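Local coordinates for membrane-associated protein VP24 (Marburg virus - Musoke, Kenya, 1980, PDB 4OR8) that may act as a minor matrix protein in viral nucleocapsid assembly and virion budding, and interacts with the nucleoprotein, at residues G50-K55 against I63-M68; K177-H182 against V242-S247; F211-R216 against G236-A241. One frame throughout, in Å; residues are numbered along the deposited sequence.

Contact 1 of 3, residues G50-K55 against I63-M68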
ATOM      1  N   GLY B  50      13.202  -1.489  -8.734  1.00 30.81           N
ATOM      2  CA  GLY B  50      12.493  -1.796  -7.509  1.00 29.73           C
ATOM      3  C   GLY B  50      11.633  -3.042  -7.592  1.00 34.87           C
ATOM      4  O   GLY B  50      10.892  -3.350  -6.657  1.00 35.15           O
ATOM      5  N   GLY B  51      11.722  -3.764  -8.705  1.00 22.91           N
ATOM      6  CA  GLY B  51      10.973  -4.998  -8.855  1.00 27.62           C
ATOM      7  C   GLY B  51      10.755  -5.440 -10.288  1.00 24.84           C
ATOM      8  O   GLY B  51      11.707  -5.625 -11.044  1.00 32.58           O
ATOM      9  N   TRP B  52       9.493  -5.617 -10.665  1.00 31.04           N
ATOM     10  CA  TRP B  52       9.164  -6.130 -11.990  1.00 30.15           C
ATOM     11  C   TRP B  52       8.081  -5.324 -12.687  1.00 22.09           C
ATOM     12  O   TRP B  52       7.346  -4.562 -12.063  1.00 27.65           O
ATOM     13  CB  TRP B  52       8.695  -7.583 -11.904  1.00 23.48           C
ATOM     14  CG  TRP B  52       9.600  -8.478 -11.129  1.00 23.84           C
ATOM     15  CD1 TRP B  52      10.631  -9.220 -11.618  1.00 23.27           C
ATOM     16  CD2 TRP B  52       9.549  -8.733  -9.722  1.00 21.50           C
ATOM     17  NE1 TRP B  52      11.229  -9.924 -10.602  1.00 29.79           N
ATOM     18  CE2 TRP B  52      10.583  -9.642  -9.428  1.00 23.18           C
ATOM     19  CE3 TRP B  52       8.730  -8.281  -8.685  1.00 32.66           C
ATOM     20  CZ2 TRP B  52      10.822 -10.107  -8.137  1.00 23.23           C
ATOM     21  CZ3 TRP B  52       8.966  -8.744  -7.403  1.00 31.48           C
ATOM     22  CH2 TRP B  52      10.003  -9.650  -7.141  1.00 36.12           C
ATOM     23  N   THR B  53       7.991  -5.511 -13.994  1.00 27.96           N
ATOM     24  CA  THR B  53       6.869  -5.002 -14.759  1.00 18.06           C
ATOM     25  C   THR B  53       6.182  -6.168 -15.452  1.00 28.54           C
ATOM     26  O   THR B  53       6.830  -6.991 -16.098  1.00 27.69           O
ATOM     27  CB  THR B  53       7.308  -3.964 -15.800  1.00 21.96           C
ATOM     28  OG1 THR B  53       7.604  -2.727 -15.139  1.00 35.32           O
ATOM     29  CG2 THR B  53       6.205  -3.726 -16.817  1.00 28.33           C
ATOM     30  N   VAL B  54       4.868  -6.250 -15.292  1.00 24.94           N
ATOM     31  CA  VAL B  54       4.100  -7.255 -16.000  1.00 16.35           C
ATOM     32  C   VAL B  54       3.068  -6.594 -16.893  1.00 19.51           C
ATOM     33  O   VAL B  54       2.247  -5.799 -16.435  1.00 24.69           O
ATOM     34  CB  VAL B  54       3.409  -8.230 -15.046  1.00 23.95           C
ATOM     35  CG1 VAL B  54       2.594  -9.230 -15.837  1.00 24.03           C
ATOM     36  CG2 VAL B  54       4.441  -8.940 -14.187  1.00 29.76           C
ATOM     37  N   LYS B  55       3.132  -6.921 -18.178  1.00 25.95           N
ATOM     38  CA  LYS B  55       2.171  -6.411 -19.143  1.00 22.58           C
ATOM     39  C   LYS B  55       1.166  -7.487 -19.510  1.00 19.86           C
ATOM     40  O   LYS B  55       1.533  -8.590 -19.920  1.00 29.38           O
ATOM     41  CB  LYS B  55       2.884  -5.897 -20.395  1.00 26.81           C
ATOM     42  CG  LYS B  55       3.770  -4.690 -20.135  1.00 39.86           C
ATOM     43  CD  LYS B  55       4.370  -4.148 -21.417  1.00 47.55           C
ATOM     44  CE  LYS B  55       5.229  -2.927 -21.135  1.00 63.69           C
ATOM     45  NZ  LYS B  55       5.766  -2.320 -22.383  1.00 85.97           N
ATOM     46  N   ILE B  63       5.361  -4.111 -10.062  1.00 22.24           N
ATOM     47  CA  ILE B  63       5.453  -4.951  -8.871  1.00 23.47           C
ATOM     48  C   ILE B  63       6.742  -4.705  -8.103  1.00 28.21           C
ATOM     49  O   ILE B  63       7.827  -4.956  -8.622  1.00 26.50           O
ATOM     50  CB  ILE B  63       5.416  -6.451  -9.228  1.00 24.99           C
ATOM     51  CG1 ILE B  63       4.384  -6.726 -10.321  1.00 18.16           C
ATOM     52  CG2 ILE B  63       5.153  -7.288  -7.985  1.00 20.73           C
ATOM     53  CD1 ILE B  63       2.998  -6.297  -9.960  1.00 23.83           C
ATOM     54  N   PRO B  64       6.621  -4.221  -6.858  1.00 35.11           N
ATOM     55  CA  PRO B  64       7.754  -3.989  -5.955  1.00 25.08           C
ATOM     56  C   PRO B  64       8.241  -5.261  -5.261  1.00 33.87           C
ATOM     57  O   PRO B  64       7.512  -6.253  -5.184  1.00 30.17           O
ATOM     58  CB  PRO B  64       7.177  -3.030  -4.904  1.00 22.91           C
ATOM     59  CG  PRO B  64       5.852  -2.573  -5.446  1.00 26.59           C
ATOM     60  CD  PRO B  64       5.369  -3.686  -6.305  1.00 26.38           C
ATOM     61  N   ASN B  65       9.466  -5.210  -4.746  1.00 43.22           N
ATOM     62  CA  ASN B  65      10.063  -6.307  -3.988  1.00 41.62           C
ATOM     63  C   ASN B  65       9.613  -6.321  -2.533  1.00 44.76           C
ATOM     64  O   ASN B  65      10.176  -7.040  -1.708  1.00 59.79           O
ATOM     65  CB  ASN B  65      11.587  -6.192  -4.025  1.00 46.13           C
ATOM     66  CG  ASN B  65      12.196  -6.877  -5.228  1.00 54.78           C
ATOM     67  OD1 ASN B  65      12.011  -8.075  -5.430  1.00 57.58           O
ATOM     68  ND2 ASN B  65      12.930  -6.118  -6.037  1.00 47.32           N
ATOM     69  N   THR B  66       8.595  -5.526  -2.228  1.00 36.94           N
ATOM     70  CA  THR B  66       8.190  -5.276  -0.849  1.00 50.35           C
ATOM     71  C   THR B  66       7.562  -6.481  -0.150  1.00 46.48           C
ATOM     72  O   THR B  66       6.673  -7.137  -0.691  1.00 53.30           O
ATOM     73  CB  THR B  66       7.208  -4.087  -0.771  1.00 51.22           C
ATOM     74  OG1 THR B  66       7.786  -2.946  -1.417  1.00 51.59           O
ATOM     75  CG2 THR B  66       6.892  -3.739   0.677  1.00 52.32           C
ATOM     76  N   GLY B  67       8.039  -6.759   1.059  1.00 43.83           N
ATOM     77  CA  GLY B  67       7.392  -7.719   1.933  1.00 40.04           C
ATOM     78  C   GLY B  67       7.964  -9.120   1.906  1.00 32.26           C
ATOM     79  O   GLY B  67       7.683  -9.920   2.796  1.00 35.42           O
ATOM     80  N   MET B  68       8.763  -9.419   0.888  1.00 30.01           N
ATOM     81  CA  MET B  68       9.295 -10.764   0.706  1.00 30.91           C
ATOM     82  C   MET B  68      10.171 -11.217   1.868  1.00 29.44           C
ATOM     83  O   MET B  68      10.069 -12.355   2.324  1.00 39.59           O
ATOM     84  CB  MET B  68      10.064 -10.860  -0.612  1.00 33.40           C
ATOM     85  CG  MET B  68       9.174 -10.707  -1.828  1.00 49.29           C
ATOM     86  SD  MET B  68       7.780 -11.852  -1.768  1.00 63.43           S
ATOM     87  CE  MET B  68       8.627 -13.422  -1.954  1.00 33.38           C
TER

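Contact 2 of 3, residues K177-H182 against V242-S247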
ATOM      1  N   LYS B 177     -13.400  -2.905  -6.415  1.00 14.11           N
ATOM      2  CA  LYS B 177     -14.233  -3.463  -5.360  1.00 21.39           C
ATOM      3  C   LYS B 177     -13.383  -4.147  -4.288  1.00 22.98           C
ATOM      4  O   LYS B 177     -13.828  -4.328  -3.155  1.00 29.43           O
ATOM      5  CB  LYS B 177     -15.308  -4.399  -5.925  1.00 18.93           C
ATOM      6  CG  LYS B 177     -14.785  -5.667  -6.558  1.00 31.53           C
ATOM      7  CD  LYS B 177     -15.752  -6.190  -7.614  1.00 47.06           C
ATOM      8  CE  LYS B 177     -17.175  -6.284  -7.087  1.00 48.35           C
ATOM      9  NZ  LYS B 177     -18.112  -6.813  -8.120  1.00 51.48           N
ATOM     10  N   MET B 178     -12.155  -4.507  -4.645  1.00 18.42           N
ATOM     11  CA  MET B 178     -11.206  -5.044  -3.674  1.00 14.46           C
ATOM     12  C   MET B 178     -10.828  -3.987  -2.644  1.00 19.63           C
ATOM     13  O   MET B 178     -10.505  -4.305  -1.499  1.00 19.11           O
ATOM     14  CB  MET B 178      -9.945  -5.538  -4.373  1.00 18.02           C
ATOM     15  CG  MET B 178     -10.112  -6.827  -5.145  1.00 21.72           C
ATOM     16  SD  MET B 178      -8.521  -7.359  -5.806  1.00 32.59           S
ATOM     17  CE  MET B 178      -7.546  -7.394  -4.309  1.00 27.74           C
ATOM     18  N   PHE B 179     -10.863  -2.726  -3.060  1.00 15.92           N
ATOM     19  CA  PHE B 179     -10.569  -1.621  -2.158  1.00 17.65           C
ATOM     20  C   PHE B 179     -11.759  -1.258  -1.275  1.00 21.53           C
ATOM     21  O   PHE B 179     -11.661  -0.378  -0.419  1.00 19.65           O
ATOM     22  CB  PHE B 179     -10.078  -0.402  -2.936  1.00 12.44           C
ATOM     23  CG  PHE B 179      -8.654  -0.518  -3.385  1.00 22.25           C
ATOM     24  CD1 PHE B 179      -7.620  -0.220  -2.515  1.00 18.15           C
ATOM     25  CD2 PHE B 179      -8.346  -0.937  -4.667  1.00 17.86           C
ATOM     26  CE1 PHE B 179      -6.306  -0.332  -2.916  1.00 22.26           C
ATOM     27  CE2 PHE B 179      -7.031  -1.052  -5.074  1.00 21.08           C
ATOM     28  CZ  PHE B 179      -6.008  -0.748  -4.197  1.00 19.76           C
ATOM     29  N   THR B 180     -12.882  -1.936  -1.479  1.00 17.67           N
ATOM     30  CA  THR B 180     -14.006  -1.770  -0.573  1.00 17.32           C
ATOM     31  C   THR B 180     -13.798  -2.650   0.657  1.00 17.44           C
ATOM     32  O   THR B 180     -14.441  -2.451   1.685  1.00 22.93           O
ATOM     33  CB  THR B 180     -15.359  -2.089  -1.244  1.00 18.54           C
ATOM     34  OG1 THR B 180     -15.470  -3.497  -1.478  1.00 16.19           O
ATOM     35  CG2 THR B 180     -15.489  -1.339  -2.562  1.00 17.12           C
ATOM     36  N   LEU B 181     -12.886  -3.613   0.547  1.00 19.70           N
ATOM     37  CA  LEU B 181     -12.534  -4.471   1.673  1.00 14.79           C
ATOM     38  C   LEU B 181     -11.829  -3.682   2.767  1.00 16.78           C
ATOM     39  O   LEU B 181     -10.995  -2.823   2.488  1.00 20.83           O
ATOM     40  CB  LEU B 181     -11.622  -5.616   1.228  1.00 13.24           C
ATOM     41  CG  LEU B 181     -12.196  -6.760   0.394  1.00 24.10           C
ATOM     42  CD1 LEU B 181     -11.086  -7.731   0.010  1.00  9.88           C
ATOM     43  CD2 LEU B 181     -13.299  -7.477   1.152  1.00 14.79           C
ATOM     44  N   HIS B 182     -12.166  -3.979   4.015  1.00 24.77           N
ATOM     45  CA  HIS B 182     -11.464  -3.394   5.144  1.00 25.02           C
ATOM     46  C   HIS B 182     -10.265  -4.255   5.511  1.00 24.67           C
ATOM     47  O   HIS B 182     -10.286  -5.472   5.337  1.00 26.01           O
ATOM     48  CB  HIS B 182     -12.394  -3.268   6.350  1.00 19.69           C
ATOM     49  CG  HIS B 182     -13.406  -2.175   6.220  1.00 51.32           C
ATOM     50  ND1 HIS B 182     -13.382  -1.041   7.003  1.00 54.92           N
ATOM     51  CD2 HIS B 182     -14.474  -2.041   5.397  1.00 52.51           C
ATOM     52  CE1 HIS B 182     -14.390  -0.256   6.669  1.00 68.57           C
ATOM     53  NE2 HIS B 182     -15.068  -0.839   5.696  1.00 63.06           N
ATOM     54  N   VAL B 242       0.181  -1.647  -6.576  1.00 17.59           N
ATOM     55  CA  VAL B 242       0.032  -2.449  -7.786  1.00 17.69           C
ATOM     56  C   VAL B 242      -1.379  -2.358  -8.359  1.00 21.26           C
ATOM     57  O   VAL B 242      -1.565  -2.215  -9.569  1.00 16.20           O
ATOM     58  CB  VAL B 242       0.350  -3.932  -7.506  1.00 21.62           C
ATOM     59  CG1 VAL B 242       0.003  -4.792  -8.712  1.00 19.37           C
ATOM     60  CG2 VAL B 242       1.811  -4.100  -7.116  1.00 15.61           C
ATOM     61  N   LEU B 243      -2.370  -2.431  -7.477  1.00 27.01           N
ATOM     62  CA  LEU B 243      -3.768  -2.434  -7.893  1.00 19.87           C
ATOM     63  C   LEU B 243      -4.392  -1.041  -7.873  1.00 18.81           C
ATOM     64  O   LEU B 243      -5.317  -0.762  -8.634  1.00 20.87           O
ATOM     65  CB  LEU B 243      -4.578  -3.388  -7.015  1.00 17.23           C
ATOM     66  CG  LEU B 243      -4.011  -4.804  -6.915  1.00 18.53           C
ATOM     67  CD1 LEU B 243      -4.842  -5.654  -5.980  1.00 15.28           C
ATOM     68  CD2 LEU B 243      -3.933  -5.445  -8.291  1.00 26.94           C
ATOM     69  N   ARG B 244      -3.886  -0.169  -7.007  1.00 18.71           N
ATOM     70  CA  ARG B 244      -4.441   1.177  -6.883  1.00 25.51           C
ATOM     71  C   ARG B 244      -4.211   1.989  -8.153  1.00 22.58           C
ATOM     72  O   ARG B 244      -5.004   2.861  -8.503  1.00 26.73           O
ATOM     73  CB  ARG B 244      -3.849   1.898  -5.673  1.00 26.28           C
ATOM     74  CG  ARG B 244      -4.468   3.254  -5.412  1.00 16.09           C
ATOM     75  CD  ARG B 244      -3.961   3.849  -4.120  1.00 28.05           C
ATOM     76  NE  ARG B 244      -4.379   3.080  -2.952  1.00 32.16           N
ATOM     77  CZ  ARG B 244      -5.608   3.106  -2.443  1.00 27.59           C
ATOM     78  NH1 ARG B 244      -6.549   3.848  -3.011  1.00 29.10           N
ATOM     79  NH2 ARG B 244      -5.900   2.384  -1.373  1.00 29.03           N
ATOM     80  N   GLU B 245      -3.120   1.683  -8.843  1.00 34.85           N
ATOM     81  CA  GLU B 245      -2.809   2.306 -10.121  1.00 35.59           C
ATOM     82  C   GLU B 245      -3.893   2.019 -11.162  1.00 30.46           C
ATOM     83  O   GLU B 245      -4.091   2.797 -12.091  1.00 35.22           O
ATOM     84  CB  GLU B 245      -1.450   1.806 -10.617  1.00 31.06           C
ATOM     85  CG  GLU B 245      -0.992   2.404 -11.936  1.00 35.74           C
ATOM     86  CD  GLU B 245       0.399   1.946 -12.325  1.00 40.92           C
ATOM     87  OE1 GLU B 245       1.090   1.346 -11.471  1.00 37.24           O
ATOM     88  OE2 GLU B 245       0.801   2.188 -13.483  1.00 42.43           O
ATOM     89  N   HIS B 246      -4.601   0.904 -10.993  1.00 33.35           N
ATOM     90  CA  HIS B 246      -5.593   0.473 -11.976  1.00 46.24           C
ATOM     91  C   HIS B 246      -6.972   0.219 -11.368  1.00 37.66           C
ATOM     92  O   HIS B 246      -7.683  -0.684 -11.803  1.00 33.43           O
ATOM     93  CB  HIS B 246      -5.112  -0.796 -12.683  1.00 25.54           C
ATOM     94  CG  HIS B 246      -3.731  -0.684 -13.248  1.00 35.00           C
ATOM     95  ND1 HIS B 246      -3.449   0.036 -14.389  1.00 28.15           N
ATOM     96  CD2 HIS B 246      -2.551  -1.200 -12.827  1.00 31.70           C
ATOM     97  CE1 HIS B 246      -2.155  -0.042 -14.647  1.00 35.22           C
ATOM     98  NE2 HIS B 246      -1.588  -0.786 -13.715  1.00 27.14           N
ATOM     99  N   SER B 247      -7.351   1.017 -10.374  1.00 34.60           N
ATOM    100  CA  SER B 247      -8.609   0.801  -9.664  1.00 27.04           C
ATOM    101  C   SER B 247      -9.609   1.926  -9.909  1.00 41.79           C
ATOM    102  O   SER B 247     -10.796   1.783  -9.625  1.00 40.88           O
ATOM    103  CB  SER B 247      -8.357   0.655  -8.163  1.00 24.38           C
ATOM    104  OG  SER B 247      -7.819   1.849  -7.619  1.00 25.45           O
TER

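Contact 3 of 3, residues F211-R216 against G236-A241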
ATOM      1  N   PHE B 211      -2.603  -6.750  -0.289  1.00 15.80           N
ATOM      2  CA  PHE B 211      -3.522  -7.873  -0.339  1.00 14.10           C
ATOM      3  C   PHE B 211      -2.794  -9.201  -0.244  1.00 12.84           C
ATOM      4  O   PHE B 211      -1.959  -9.527  -1.082  1.00 19.05           O
ATOM      5  CB  PHE B 211      -4.368  -7.810  -1.609  1.00 14.41           C
ATOM      6  CG  PHE B 211      -5.207  -6.570  -1.709  1.00 11.97           C
ATOM      7  CD1 PHE B 211      -6.450  -6.512  -1.104  1.00 12.71           C
ATOM      8  CD2 PHE B 211      -4.746  -5.460  -2.394  1.00 10.79           C
ATOM      9  CE1 PHE B 211      -7.225  -5.372  -1.188  1.00 14.58           C
ATOM     10  CE2 PHE B 211      -5.514  -4.316  -2.484  1.00 16.81           C
ATOM     11  CZ  PHE B 211      -6.757  -4.272  -1.879  1.00 19.24           C
ATOM     12  N   LEU B 212      -3.110  -9.959   0.797  1.00 14.64           N
ATOM     13  CA  LEU B 212      -2.537 -11.282   0.979  1.00 18.88           C
ATOM     14  C   LEU B 212      -3.321 -12.273   0.132  1.00 14.12           C
ATOM     15  O   LEU B 212      -4.510 -12.482   0.356  1.00 15.84           O
ATOM     16  CB  LEU B 212      -2.592 -11.682   2.454  1.00 19.16           C
ATOM     17  CG  LEU B 212      -1.566 -12.699   2.957  1.00 25.16           C
ATOM     18  CD1 LEU B 212      -0.145 -12.214   2.703  1.00 14.71           C
ATOM     19  CD2 LEU B 212      -1.781 -12.969   4.436  1.00 20.85           C
ATOM     20  N   VAL B 213      -2.656 -12.865  -0.854  1.00 17.28           N
ATOM     21  CA  VAL B 213      -3.303 -13.824  -1.740  1.00 16.68           C
ATOM     22  C   VAL B 213      -2.921 -15.246  -1.352  1.00 24.39           C
ATOM     23  O   VAL B 213      -1.756 -15.631  -1.436  1.00 25.74           O
ATOM     24  CB  VAL B 213      -2.936 -13.576  -3.211  1.00 14.81           C
ATOM     25  CG1 VAL B 213      -3.539 -14.653  -4.095  1.00 14.49           C
ATOM     26  CG2 VAL B 213      -3.403 -12.194  -3.648  1.00 15.13           C
ATOM     27  N   GLU B 214      -3.915 -16.020  -0.934  1.00 18.34           N
ATOM     28  CA  GLU B 214      -3.688 -17.361  -0.408  1.00 27.54           C
ATOM     29  C   GLU B 214      -4.424 -18.422  -1.224  1.00 25.29           C
ATOM     30  O   GLU B 214      -5.605 -18.270  -1.531  1.00 28.80           O
ATOM     31  CB  GLU B 214      -4.145 -17.412   1.049  1.00 27.18           C
ATOM     32  CG  GLU B 214      -4.406 -18.803   1.577  1.00 38.70           C
ATOM     33  CD  GLU B 214      -5.061 -18.786   2.944  1.00 46.62           C
ATOM     34  OE1 GLU B 214      -5.338 -17.681   3.459  1.00 37.43           O
ATOM     35  OE2 GLU B 214      -5.300 -19.878   3.502  1.00 47.10           O
ATOM     36  N   VAL B 215      -3.724 -19.496  -1.572  1.00 14.31           N
ATOM     37  CA  VAL B 215      -4.332 -20.585  -2.333  1.00 21.71           C
ATOM     38  C   VAL B 215      -4.152 -21.948  -1.664  1.00 18.85           C
ATOM     39  O   VAL B 215      -3.029 -22.365  -1.375  1.00 20.47           O
ATOM     40  CB  VAL B 215      -3.760 -20.667  -3.763  1.00 21.19           C
ATOM     41  CG1 VAL B 215      -4.399 -21.820  -4.526  1.00 21.43           C
ATOM     42  CG2 VAL B 215      -3.970 -19.358  -4.496  1.00 18.57           C
ATOM     43  N   ARG B 216      -5.260 -22.639  -1.421  1.00 14.95           N
ATOM     44  CA  ARG B 216      -5.210 -24.001  -0.900  1.00 16.25           C
ATOM     45  C   ARG B 216      -5.592 -24.980  -2.001  1.00 22.51           C
ATOM     46  O   ARG B 216      -6.746 -25.038  -2.421  1.00 24.91           O
ATOM     47  CB  ARG B 216      -6.139 -24.158   0.302  1.00 19.49           C
ATOM     48  CG  ARG B 216      -5.809 -23.231   1.463  1.00 30.66           C
ATOM     49  CD  ARG B 216      -6.845 -23.345   2.568  1.00 30.19           C
ATOM     50  NE  ARG B 216      -6.555 -22.463   3.694  1.00 30.49           N
ATOM     51  CZ  ARG B 216      -7.309 -22.374   4.785  1.00 46.48           C
ATOM     52  NH1 ARG B 216      -8.405 -23.115   4.901  1.00 42.80           N
ATOM     53  NH2 ARG B 216      -6.972 -21.543   5.762  1.00 49.12           N
ATOM     54  N   GLY B 236       1.132 -15.317  -1.238  1.00 22.74           N
ATOM     55  CA  GLY B 236       1.996 -14.203  -1.568  1.00 16.05           C
ATOM     56  C   GLY B 236       1.338 -12.898  -1.178  1.00 21.11           C
ATOM     57  O   GLY B 236       0.194 -12.884  -0.728  1.00 20.65           O
ATOM     58  N   LEU B 237       2.057 -11.797  -1.357  1.00 26.41           N
ATOM     59  CA  LEU B 237       1.547 -10.492  -0.973  1.00 20.81           C
ATOM     60  C   LEU B 237       1.625  -9.515  -2.136  1.00 22.16           C
ATOM     61  O   LEU B 237       2.712  -9.208  -2.626  1.00 28.65           O
ATOM     62  CB  LEU B 237       2.336  -9.948   0.218  1.00 27.82           C
ATOM     63  CG  LEU B 237       1.942  -8.570   0.746  1.00 30.25           C
ATOM     64  CD1 LEU B 237       0.509  -8.582   1.244  1.00 30.01           C
ATOM     65  CD2 LEU B 237       2.890  -8.127   1.849  1.00 35.67           C
ATOM     66  N   VAL B 238       0.470  -9.034  -2.584  1.00 16.11           N
ATOM     67  CA  VAL B 238       0.434  -8.011  -3.618  1.00 18.70           C
ATOM     68  C   VAL B 238       0.304  -6.633  -2.981  1.00 19.29           C
ATOM     69  O   VAL B 238      -0.665  -6.355  -2.276  1.00 18.62           O
ATOM     70  CB  VAL B 238      -0.711  -8.234  -4.623  1.00 17.32           C
ATOM     71  CG1 VAL B 238      -0.748  -7.101  -5.632  1.00  9.01           C
ATOM     72  CG2 VAL B 238      -0.544  -9.568  -5.337  1.00 12.26           C
ATOM     73  N   ALA B 239       1.294  -5.779  -3.228  1.00 17.66           N
ATOM     74  CA  ALA B 239       1.317  -4.437  -2.663  1.00 12.26           C
ATOM     75  C   ALA B 239       0.156  -3.606  -3.183  1.00 15.62           C
ATOM     76  O   ALA B 239      -0.230  -3.715  -4.345  1.00 20.98           O
ATOM     77  CB  ALA B 239       2.631  -3.758  -2.971  1.00 12.45           C
ATOM     78  N   GLU B 240      -0.386  -2.772  -2.308  1.00 17.52           N
ATOM     79  CA  GLU B 240      -1.558  -1.960  -2.605  1.00 12.83           C
ATOM     80  C   GLU B 240      -1.403  -1.114  -3.868  1.00 19.39           C
ATOM     81  O   GLU B 240      -2.337  -0.999  -4.662  1.00 22.26           O
ATOM     82  CB  GLU B 240      -1.859  -1.064  -1.404  1.00 20.70           C
ATOM     83  CG  GLU B 240      -3.188  -0.349  -1.455  1.00 30.83           C
ATOM     84  CD  GLU B 240      -3.491   0.373  -0.155  1.00 39.95           C
ATOM     85  OE1 GLU B 240      -2.807   0.090   0.851  1.00 35.34           O
ATOM     86  OE2 GLU B 240      -4.406   1.223  -0.138  1.00 36.71           O
ATOM     87  N   ALA B 241      -0.219  -0.532  -4.050  1.00 19.78           N
ATOM     88  CA  ALA B 241       0.053   0.346  -5.186  1.00 13.45           C
ATOM     89  C   ALA B 241      -0.118  -0.354  -6.539  1.00 20.29           C
ATOM     90  O   ALA B 241      -0.513   0.270  -7.526  1.00 23.81           O
ATOM     91  CB  ALA B 241       1.439   0.942  -5.068  1.00 10.69           C
TER

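Contact 1 of 3, residues G50-K55 against I63-M68
The open end of a beta hairpin, strands 51-56 and 59-64, is where Trp52 pairs with Ile63 and the second strand leaves the sheet. Trp52 and Ile63 form an antiparallel hydrogen-bonded pair. Their two backbone bonds are reciprocal: Trp52 N reaches Ile63 O at 2.7 Å, and Ile63 N binds Trp52 O at 2.9 Å. Next to it, Gly51 and Pro64 form a non-hydrogen-bonded pair, and here Gly51 CA lies 3.2 Å from Ile63 O in a CA-H...O contact. A weak bond from Asn65 N to Gly50 O, 3.0 Å, follows at the start of a type II turn, Asn65 to Met68, in which Gly67 takes the N-cap position of helix 68-73.

The indole of Trp52 carries most of the side-chain contact. With CG anti to the carbonyl carbon (chi1 -50°), its six-membered ring lies along the neighbouring strand and crosses the Ile63 side chain at about a right angle, CE3 resting 3.8 Å from Ile63 CG2. Farther along the ring, Pro64 O sits at the edge, 3.6 Å from Trp52 CZ3. Asn65 OD1 approaches Trp52 CH2 obliquely at 3.1 Å, the amide plane turned 64° from the ring.

On the other flank of strand 51-56, Thr53 and Lys55 bond through their backbones to strand 44-48, making it the middle of three strands. Helix 104-115 packs on the face bearing Trp52 and Ile63: Pro104 touches both side chains, Phe105 meets the indole edge-to-face, and Leu108 reaches Ile63.

Contact 2 of 3, residues K177-H182 against V242-S247
Phe179 and Ser247, 8.1 Å apart from CA to CA, are the nearest CA pair between two chain segments that each leave a helix. Helix 161-178 stops in segment 177-182 with a type I turn from Met178 to Leu181, while segment 242-247 runs from helix 240-244 into a loop. Side chains span the gap, meeting each other and, for Phe179, the backbone of the other segment.

Phe179 supplies the main bridge. Its CG stands anti to the carbonyl carbon (chi1 -77°), which sends the ring across to the other segment. The far rim of the ring reaches the backbone at Arg244 N, 3.6 Å from CZ, and a side chain at Leu243 CB, 3.9 Å from CE2. Ser247 CB comes in obliquely, 3.8 Å from Phe179 CE2, and its hydroxyl turns back to bond Arg244 O at 3.1 Å. Beside the aromatic ring, Met178 bends at chi3 (55°) and brings CE to 3.6 Å from Leu243 CD1, an apolar contact that Leu111 of helix 104-115 also joins.

Arg244 folds back at chi3 so that Phe179 CE1 lies over one face of its guanidinium, offset toward the rim. NH2 is the nearest atom, 3.1 Å from Phe179 CE1, but the two planes are 57° apart, and the arrangement is not a flat stack. The charge of the same NH2 is met by a salt bridge to Glu240 OE2, within its own helix.

The chemistry is thus divided: hydrocarbon packing joins the two segments, while the guanidinium lies obliquely against the phenyl ring and finds its ionic partner in Glu240. Arg244 of the second subunit lies close by, and the acidic partner probably tempers the repulsion between these like charges.

Contact 3 of 3, residues F211-R216 against G236-A241
Strands 211-216 and 236-239 run antiparallel, their axes 4.7 Å apart at closest approach and their directions 148° apart. They belong to the long beta hairpin 210-221 and 228-239, whose second strand passes directly into helix 240-244. Two hydrogen-bonded pairs, Phe211 with Val238 and Val213 with Gly236, enclose the non-hydrogen-bonded pair of Leu212 and Leu237. The bond from Phe211 N to Val238 O is 2.8 Å long, and its partner from Val238 N to Phe211 O measures 2.9 Å. Val213 and Gly236 exchange a similar pair of bonds.

Phe211, Val213 and Val238 share one face. Val213 CG2 and Val238 CG2 approach diagonally to 4.2 Å, and helix 104-115 covers both, with Leu111 against Val213 and Ala107 against Val238. The Phe211 ring extends toward the end of helix 161-178, where it meets Phe179 edge-to-face. Farther along strand 210-221, Arg216 NE forms a salt bridge with Glu214 OE2, 2.9 Å, approaching nearly along the carboxylate C-O bond. The other oxygen, Glu214 OE1, bonds Tyr22 OH of the second subunit.

The opposite face carries Leu212 and Leu237, whose side chains cross at about a right angle, with Leu93 of helix 91-94 packing on the former. The two CD1 methyls are 4.0 Å apart (Leu212 CD1 to Leu237 CD1), and each also touches backbone: Leu212 CD1 lies 3.5 Å from Gly236 O, and Leu237, with CG anti to the backbone N (chi1 179°), brings CD1 to 3.5 Å from Phe211 O.

Overall arrangement
Helix 240-244 ties the three contacts together. It grows out of the strand of contact 3 and supplies one side of contact 2. In chain order, contact 3 is nested in the loop that contact 2 closes; their centres lie about 12 Å apart. Glu240 CG comes within 3.4 Å of Phe179 CE1, and Leu243 CD1 within 3.6 Å of Phe211 CD2, so the two contacts pack directly on each other. Contact 1 closes earlier in the chain and meets the same helix from the three-stranded sheet: Ile63 CD1 lies 3.6 Å from Val242 CG1. Its centre is about 17 Å from that of contact 2 and about 12 Å from that of contact 3. All three contacts touch the second subunit.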